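Local structure of succinate--CoA ligase subunit alpha (Campylobacter jejuni, 6MEL) at residues L150-G155 with V205-I210; L186-L191 with S213-A218. The protein is the alpha subunit of a ligase that pairs with another protein chain, combining a Rossmann-like CoA-binding domain with a second alpha/beta domain of the CoA-ligase family. All coordinates share one frame; numbering follows the deposited sequence. Where two conformers were deposited one is given.

Contact 1: L150-G155 with V205-I210; sequences LISKSG and VMIGEI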
ATOM      1  N   LEU A 150       8.411 -16.000  13.889  1.00 37.65           N
ATOM      2  CA  LEU A 150       7.509 -14.845  13.620  1.00 40.25           C
ATOM      3  C   LEU A 150       7.637 -14.453  12.137  1.00 39.70           C
ATOM      4  O   LEU A 150       8.745 -14.251  11.669  1.00 38.08           O
ATOM      5  CB  LEU A 150       8.041 -13.756  14.542  1.00 40.81           C
ATOM      6  CG  LEU A 150       7.171 -12.588  14.942  1.00 48.05           C
ATOM      7  CD1 LEU A 150       5.687 -12.870  14.874  1.00 45.69           C
ATOM      8  CD2 LEU A 150       7.589 -12.124  16.338  1.00 47.28           C
ATOM      9  N   ILE A 151       6.518 -14.335  11.423  1.00 35.25           N
ATOM     10  CA  ILE A 151       6.485 -13.837  10.064  1.00 35.27           C
ATOM     11  C   ILE A 151       5.464 -12.715  10.026  1.00 36.34           C
ATOM     12  O   ILE A 151       4.348 -12.955  10.416  1.00 37.63           O
ATOM     13  CB  ILE A 151       6.090 -14.935   9.060  1.00 33.40           C
ATOM     14  CG1 ILE A 151       6.928 -16.205   9.208  1.00 34.59           C
ATOM     15  CG2 ILE A 151       6.146 -14.405   7.630  1.00 34.62           C
ATOM     16  CD1 ILE A 151       6.232 -17.427   8.659  1.00 36.85           C
ATOM     17  N   SER A 152       5.857 -11.513   9.576  1.00 35.12           N
ATOM     18  CA  SER A 152       4.964 -10.343   9.699  1.00 35.49           C
ATOM     19  C   SER A 152       5.102  -9.376   8.513  1.00 35.05           C
ATOM     20  O   SER A 152       6.209  -8.998   8.133  1.00 34.45           O
ATOM     21  CB  SER A 152       5.226  -9.648  10.991  1.00 36.23           C
ATOM     22  OG  SER A 152       4.397  -8.514  11.158  1.00 32.73           O
ATOM     23  N   LYS A 153       3.951  -8.898   8.037  1.00 32.45           N
ATOM     24  CA  LYS A 153       3.891  -7.867   7.029  1.00 35.28           C
ATOM     25  C   LYS A 153       4.051  -6.469   7.655  1.00 36.99           C
ATOM     26  O   LYS A 153       4.039  -5.433   6.903  1.00 35.71           O
ATOM     27  CB  LYS A 153       2.547  -7.892   6.310  1.00 36.41           C
ATOM     28  CG  LYS A 153       2.382  -8.846   5.132  1.00 35.25           C
ATOM     29  CD  LYS A 153       0.976  -8.771   4.601  1.00 35.56           C
ATOM     30  CE  LYS A 153       0.779  -9.645   3.388  1.00 36.80           C
ATOM     31  NZ  LYS A 153      -0.605  -9.548   2.875  1.00 36.86           N
ATOM     32  N   SER A 154       4.224  -6.388   8.980  1.00 35.00           N
ATOM     33  CA  SER A 154       4.371  -5.064   9.613  1.00 37.93           C
ATOM     34  C   SER A 154       5.661  -4.922  10.436  1.00 40.56           C
ATOM     35  O   SER A 154       6.481  -5.858  10.541  1.00 37.27           O
ATOM     36  CB  SER A 154       3.152  -4.648  10.384  1.00 42.65           C
ATOM     37  OG  SER A 154       2.420  -5.713  10.860  1.00 44.98           O
ATOM     38  N   GLY A 155       5.862  -3.688  10.929  1.00 39.09           N
ATOM     39  CA  GLY A 155       7.008  -3.318  11.767  1.00 40.38           C
ATOM     40  C   GLY A 155       6.679  -3.372  13.260  1.00 40.22           C
ATOM     41  O   GLY A 155       6.884  -4.403  13.947  1.00 41.87           O
ATOM     42  N   VAL A 205       4.139 -17.704  14.773  1.00 38.49           N
ATOM     43  CA  VAL A 205       3.152 -16.625  14.694  1.00 39.91           C
ATOM     44  C   VAL A 205       3.254 -15.990  13.301  1.00 40.24           C
ATOM     45  O   VAL A 205       4.323 -15.516  12.915  1.00 39.10           O
ATOM     46  CB  VAL A 205       3.391 -15.584  15.793  1.00 41.32           C
ATOM     47  CG1 VAL A 205       2.432 -14.397  15.672  1.00 40.87           C
ATOM     48  CG2 VAL A 205       3.307 -16.206  17.187  1.00 42.51           C
ATOM     49  N   MET A 206       2.130 -15.917  12.588  1.00 37.42           N
ATOM     50  CA  MET A 206       2.037 -15.209  11.333  1.00 39.59           C
ATOM     51  C   MET A 206       1.135 -13.986  11.539  1.00 36.45           C
ATOM     52  O   MET A 206       0.041 -14.079  12.103  1.00 37.89           O
ATOM     53  CB  MET A 206       1.570 -16.099  10.161  1.00 39.79           C
ATOM     54  CG  MET A 206       0.209 -16.712  10.335  1.00 41.92           C
ATOM     55  SD  MET A 206      -0.239 -17.709   8.892  1.00 40.74           S
ATOM     56  CE  MET A 206      -0.815 -16.477   7.734  1.00 40.56           C
ATOM     57  N   ILE A 207       1.659 -12.821  11.145  1.00 35.81           N
ATOM     58  CA  ILE A 207       0.956 -11.537  11.259  0.60 36.12           C
ATOM     59  C   ILE A 207       0.728 -11.022   9.839  1.00 36.84           C
ATOM     60  O   ILE A 207       1.694 -10.816   9.105  1.00 35.02           O
ATOM     61  CB  ILE A 207       1.732 -10.482  12.069  0.60 36.34           C
ATOM     62  CG1 ILE A 207       2.263 -10.994  13.410  0.60 40.48           C
ATOM     63  CG2 ILE A 207       0.875  -9.241  12.244  0.60 37.48           C
ATOM     64  CD1 ILE A 207       1.188 -11.200  14.442  0.60 43.16           C
ATOM     65  N   GLY A 208      -0.549 -10.837   9.476  1.00 34.91           N
ATOM     66  CA  GLY A 208      -0.888 -10.378   8.167  1.00 35.61           C
ATOM     67  C   GLY A 208      -1.702  -9.122   8.236  1.00 36.44           C
ATOM     68  O   GLY A 208      -1.879  -8.551   9.325  1.00 33.17           O
ATOM     69  N   GLU A 209      -2.189  -8.711   7.067  1.00 36.39           N
ATOM     70  CA  GLU A 209      -3.086  -7.600   6.949  1.00 37.36           C
ATOM     71  C   GLU A 209      -3.875  -7.689   5.642  1.00 36.47           C
ATOM     72  O   GLU A 209      -3.622  -8.551   4.806  1.00 38.73           O
ATOM     73  CB  GLU A 209      -2.341  -6.275   7.113  1.00 40.36           C
ATOM     74  CG  GLU A 209      -1.276  -5.992   6.093  1.00 41.02           C
ATOM     75  CD  GLU A 209      -0.305  -4.866   6.460  1.00 42.64           C
ATOM     76  OE1 GLU A 209       0.151  -4.830   7.607  1.00 39.95           O
ATOM     77  OE2 GLU A 209       0.000  -4.030   5.565  1.00 39.99           O
ATOM     78  N   ILE A 210      -4.853  -6.795   5.523  1.00 36.19           N
ATOM     79  CA  ILE A 210      -5.667  -6.628   4.345  1.00 35.51           C
ATOM     80  C   ILE A 210      -4.778  -6.498   3.111  1.00 34.72           C
ATOM     81  O   ILE A 210      -3.667  -5.960   3.167  1.00 35.14           O
ATOM     82  CB  ILE A 210      -6.580  -5.407   4.480  1.00 35.97           C
ATOM     83  CG1 ILE A 210      -5.795  -4.149   4.841  1.00 35.09           C
ATOM     84  CG2 ILE A 210      -7.692  -5.668   5.480  1.00 37.80           C
ATOM     85  CD1 ILE A 210      -6.569  -2.870   4.487  1.00 37.16           C
TER
HETATM   86  O   HOH W   1      -1.230  -6.851   2.286  1.00 38.24           O
HETATM   87  O   HOH W   2       0.653  -6.919   9.372  1.00 42.68           O
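Lys153 CG is anti to the carbonyl carbon (chi1 -85°), which sends its extended chain across Glu209. In Glu209, CG sits between backbone N and carbonyl carbon (chi1 62°). The two aliphatic stems cross at a slant, with Lys153 CD 3.9 Å from Glu209 CG. Their charged ends part: Lys153 NZ forms a salt bridge with Glu215, and Glu209 OE2 hydrogen-bonds to His247. Glu209 OE1 instead accepts a water at 2.8 Å. The same water lies 2.6 Å from Ser154 OG, so it links the carboxylate to the turn after the first strand.

Leu150 CD1 lies alongside Val205, 3.7 Å from Val205 CB, with both side chains pointing the same way. Ser152 shares this face with Ile207. Ser152 OG accepts the Ser154 N-H at 3.0 Å, an ST turn at the bend where the chain leaves the strand. Ser152 OG is also hydrogen-bonded to Thr158.

The backbones pair as two central parallel strands of an alpha/beta domain. Ile151 N donates to Val205 O at 2.9 Å. Ile207 N donates to Ile151 O at 2.8 Å. Lys153 N extends the pairing past the strand end, reaching Ile207 O at 3.1 Å.

Another protein chain packs on Lys153, Ser154, Glu209 and Ile210 at the C-terminal end of the pair. Strands 148-152 and 203-209 are central in their sheet, between strands 172-177 and 230-235. Leu150 and Ile207 face helix 156-167, which begins after the N-cap Gly155. On the other face, Ile151 packs on helix 188-197.

Contact 2: L186-L191 with S213-A218; sequences LAYKEL and SLEVEA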
ATOM      1  N   LEU A 186      10.191 -13.279  -0.135  1.00 35.07           N
ATOM      2  CA  LEU A 186       9.809 -14.416   0.672  1.00 37.10           C
ATOM      3  C   LEU A 186       8.570 -14.050   1.510  1.00 37.69           C
ATOM      4  O   LEU A 186       8.460 -12.942   2.073  1.00 38.63           O
ATOM      5  CB  LEU A 186      10.961 -14.803   1.601  1.00 38.06           C
ATOM      6  CG  LEU A 186      12.244 -15.301   0.950  1.00 38.09           C
ATOM      7  CD1 LEU A 186      13.311 -15.532   2.002  1.00 41.02           C
ATOM      8  CD2 LEU A 186      12.019 -16.567   0.148  1.00 40.99           C
ATOM      9  N   ALA A 187       7.630 -14.988   1.613  1.00 38.86           N
ATOM     10  CA  ALA A 187       6.424 -14.763   2.405  1.00 40.07           C
ATOM     11  C   ALA A 187       6.103 -15.991   3.280  1.00 38.32           C
ATOM     12  O   ALA A 187       6.985 -16.695   3.702  1.00 39.70           O
ATOM     13  CB  ALA A 187       5.312 -14.395   1.461  1.00 40.59           C
ATOM     14  N   TYR A 188       4.820 -16.255   3.525  1.00 37.17           N
ATOM     15  CA  TYR A 188       4.407 -17.239   4.521  1.00 36.73           C
ATOM     16  C   TYR A 188       4.864 -18.639   4.110  1.00 37.69           C
ATOM     17  O   TYR A 188       5.437 -19.368   4.917  1.00 38.12           O
ATOM     18  CB  TYR A 188       2.882 -17.197   4.733  1.00 36.67           C
ATOM     19  CG  TYR A 188       2.412 -15.839   5.168  1.00 36.93           C
ATOM     20  CD1 TYR A 188       2.722 -15.344   6.425  1.00 36.74           C
ATOM     21  CD2 TYR A 188       1.753 -14.994   4.286  1.00 37.71           C
ATOM     22  CE1 TYR A 188       2.367 -14.065   6.805  1.00 35.57           C
ATOM     23  CE2 TYR A 188       1.383 -13.717   4.657  1.00 36.80           C
ATOM     24  CZ  TYR A 188       1.676 -13.254   5.925  1.00 37.48           C
ATOM     25  OH  TYR A 188       1.252 -12.006   6.306  1.00 38.47           O
ATOM     26  N   LYS A 189       4.623 -19.036   2.861  1.00 40.96           N
ATOM     27  CA  LYS A 189       4.875 -20.444   2.464  1.00 42.92           C
ATOM     28  C   LYS A 189       6.345 -20.805   2.632  1.00 43.08           C
ATOM     29  O   LYS A 189       6.652 -21.821   3.217  1.00 43.45           O
ATOM     30  CB  LYS A 189       4.540 -20.691   0.995  1.00 45.98           C
ATOM     31  CG  LYS A 189       3.053 -20.697   0.714  1.00 48.59           C
ATOM     32  CD  LYS A 189       2.722 -20.920  -0.752  1.00 50.05           C
ATOM     33  CE  LYS A 189       1.246 -21.255  -0.847  1.00 54.53           C
ATOM     34  NZ  LYS A 189       0.786 -21.248  -2.254  1.00 61.17           N
ATOM     35  N   GLU A 190       7.235 -19.963   2.094  1.00 41.95           N
ATOM     36  CA  GLU A 190       8.669 -20.234   2.097  1.00 43.01           C
ATOM     37  C   GLU A 190       9.197 -20.224   3.533  1.00 42.95           C
ATOM     38  O   GLU A 190       9.987 -21.087   3.926  1.00 44.14           O
ATOM     39  CB  GLU A 190       9.440 -19.186   1.293  1.00 47.48           C
ATOM     40  CG  GLU A 190       9.058 -19.138  -0.186  1.00 50.58           C
ATOM     41  CD  GLU A 190       7.876 -18.252  -0.599  1.00 54.09           C
ATOM     42  OE1 GLU A 190       7.092 -17.642   0.251  1.00 45.53           O
ATOM     43  OE2 GLU A 190       7.737 -18.139  -1.813  1.00 66.20           O
ATOM     44  N   LEU A 191       8.764 -19.236   4.328  1.00 40.68           N
ATOM     45  CA  LEU A 191       9.286 -19.094   5.661  1.00 39.92           C
ATOM     46  C   LEU A 191       8.682 -20.135   6.608  1.00 38.84           C
ATOM     47  O   LEU A 191       9.369 -20.635   7.505  1.00 39.83           O
ATOM     48  CB  LEU A 191       9.051 -17.663   6.143  1.00 40.52           C
ATOM     49  CG  LEU A 191       9.852 -16.619   5.367  1.00 38.48           C
ATOM     50  CD1 LEU A 191       9.511 -15.217   5.825  1.00 38.85           C
ATOM     51  CD2 LEU A 191      11.331 -16.857   5.543  1.00 38.74           C
ATOM     52  N   SER A 213      -4.055 -11.932  -1.301  1.00 39.76           N
ATOM     53  CA  SER A 213      -4.657 -13.168  -0.742  1.00 41.92           C
ATOM     54  C   SER A 213      -3.576 -14.151  -0.298  1.00 39.64           C
ATOM     55  O   SER A 213      -3.832 -15.343  -0.201  1.00 39.60           O
ATOM     56  CB  SER A 213      -5.609 -13.794  -1.765  1.00 43.25           C
ATOM     57  OG  SER A 213      -4.892 -14.095  -2.947  1.00 45.32           O
ATOM     58  N   LEU A 214      -2.378 -13.654   0.031  1.00 37.70           N
ATOM     59  CA  LEU A 214      -1.282 -14.561   0.487  1.00 38.84           C
ATOM     60  C   LEU A 214      -1.740 -15.394   1.699  1.00 38.46           C
ATOM     61  O   LEU A 214      -1.436 -16.613   1.773  1.00 38.53           O
ATOM     62  CB  LEU A 214      -0.014 -13.768   0.838  1.00 38.54           C
ATOM     63  CG  LEU A 214       0.817 -13.253  -0.346  1.00 39.41           C
ATOM     64  CD1 LEU A 214       1.988 -12.449   0.178  1.00 40.34           C
ATOM     65  CD2 LEU A 214       1.334 -14.384  -1.250  1.00 43.18           C
ATOM     66  N   GLU A 215      -2.446 -14.754   2.636  1.00 35.39           N
ATOM     67  CA  GLU A 215      -2.814 -15.416   3.894  1.00 37.58           C
ATOM     68  C   GLU A 215      -3.912 -16.477   3.647  1.00 39.26           C
ATOM     69  O   GLU A 215      -3.968 -17.478   4.357  1.00 40.27           O
ATOM     70  CB  GLU A 215      -3.221 -14.373   4.944  1.00 36.22           C
ATOM     71  CG  GLU A 215      -2.112 -13.383   5.299  1.00 35.70           C
ATOM     72  CD  GLU A 215      -2.121 -12.102   4.482  1.00 36.08           C
ATOM     73  OE1 GLU A 215      -2.636 -12.121   3.335  1.00 35.93           O
ATOM     74  OE2 GLU A 215      -1.646 -11.076   4.993  1.00 38.80           O
ATOM     75  N   VAL A 216      -4.774 -16.275   2.652  1.00 38.65           N
ATOM     76  CA  VAL A 216      -5.797 -17.296   2.264  1.00 41.22           C
ATOM     77  C   VAL A 216      -5.074 -18.524   1.694  1.00 42.36           C
ATOM     78  O   VAL A 216      -5.248 -19.616   2.174  1.00 43.92           O
ATOM     79  CB  VAL A 216      -6.805 -16.749   1.232  1.00 43.64           C
ATOM     80  CG1 VAL A 216      -7.798 -17.826   0.722  1.00 45.03           C
ATOM     81  CG2 VAL A 216      -7.555 -15.559   1.786  1.00 46.40           C
ATOM     82  N   GLU A 217      -4.204 -18.311   0.706  1.00 42.74           N
ATOM     83  CA  GLU A 217      -3.428 -19.389   0.085  1.00 45.79           C
ATOM     84  C   GLU A 217      -2.561 -20.117   1.114  1.00 46.60           C
ATOM     85  O   GLU A 217      -2.388 -21.342   0.982  1.00 41.48           O
ATOM     86  CB  GLU A 217      -2.554 -18.890  -1.073  1.00 50.34           C
ATOM     87  CG  GLU A 217      -3.383 -18.412  -2.266  1.00 54.49           C
ATOM     88  CD  GLU A 217      -2.684 -17.458  -3.233  1.00 63.72           C
ATOM     89  OE1 GLU A 217      -1.450 -17.249  -3.113  1.00 70.46           O
ATOM     90  OE2 GLU A 217      -3.380 -16.916  -4.125  1.00 80.85           O
ATOM     91  N   ALA A 218      -2.019 -19.389   2.107  1.00 41.96           N
ATOM     92  CA  ALA A 218      -1.185 -20.006   3.162  1.00 42.92           C
ATOM     93  C   ALA A 218      -1.983 -21.039   3.984  1.00 40.52           C
ATOM     94  O   ALA A 218      -1.418 -21.956   4.528  1.00 42.74           O
ATOM     95  CB  ALA A 218      -0.612 -18.965   4.093  1.00 42.17           C
TER
HETATM   96  O   HOH W   3       0.619 -18.090  -2.202  1.00 51.59           O
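Tyr188 lays its ring obliquely against the Glu215 stem, with Leu214 CB at its edge. Its CG is anti to the carbonyl carbon (chi1 -58°), which aims the ring from the first turn of one helix at the start of the other. Glu215 bends at CG (chi2 93°), and its stem comes up to the far end of the ring, with Tyr188 CE2 3.6 Å from Glu215 CG. Ring and carboxylate planes are 34° apart. Both polar ends look beyond the two helices: Tyr188 OH probably hydrogen-bonds to Ile207 O, while Glu215 makes a salt bridge with Lys262, Lys153 being the second lysine. The carboxylate between two lysines is probably ionised.

Leu214 CB is 4.1 Å from Tyr188 CD2, and the two side chains cross at about a right angle. Leu214 CD1 extends to Ala187 CB at 4.1 Å. One turn further on, Ala218 CB meets Tyr188 CB at 4.0 Å.

Lys189 is exposed. Its extended chain passes the second helix, with Lys189 CE 4.1 Å from Glu217 O. Lys189 NZ gives a 3.2 Å hydrogen bond to a water near the Glu217 carboxylate, and Lys189 NZ lies 4.7 Å from Glu217 OE1 itself.

Glu190 folds back on its own helix start. Glu190 OE1 accepts from Ala187 N at 3.0 Å, met from above the carboxylate plane. With Ala187 as N-cap, this is the N3 half of a capping box.

Helices 188-197 and 214-225 flank the connection through strand 203-209. They pack side by side on one face of its sheet, touching near their N-terminal ends and both meeting Met206. Tyr188 also covers Ile151 of strand 148-152, and Val216 packs on helix 259-268.

Overall arrangement
From the N terminus the segments come in the order 150-155, 186-191, 205-210, 213-218, so the two contacts cross. Contact 1 closes a loop that runs through helix 156-167, strand 172-177 and helix 188-197 before returning to the neighbouring parallel strand. Contact 2 closes a shorter loop around strand 203-209, joining the helices before and after it. Their centres are 10 Å apart and they touch. An ion pair joins the two contacts, between strand end and helix start. Together they tie the middle of the second domain's sheet to two helices covering one face.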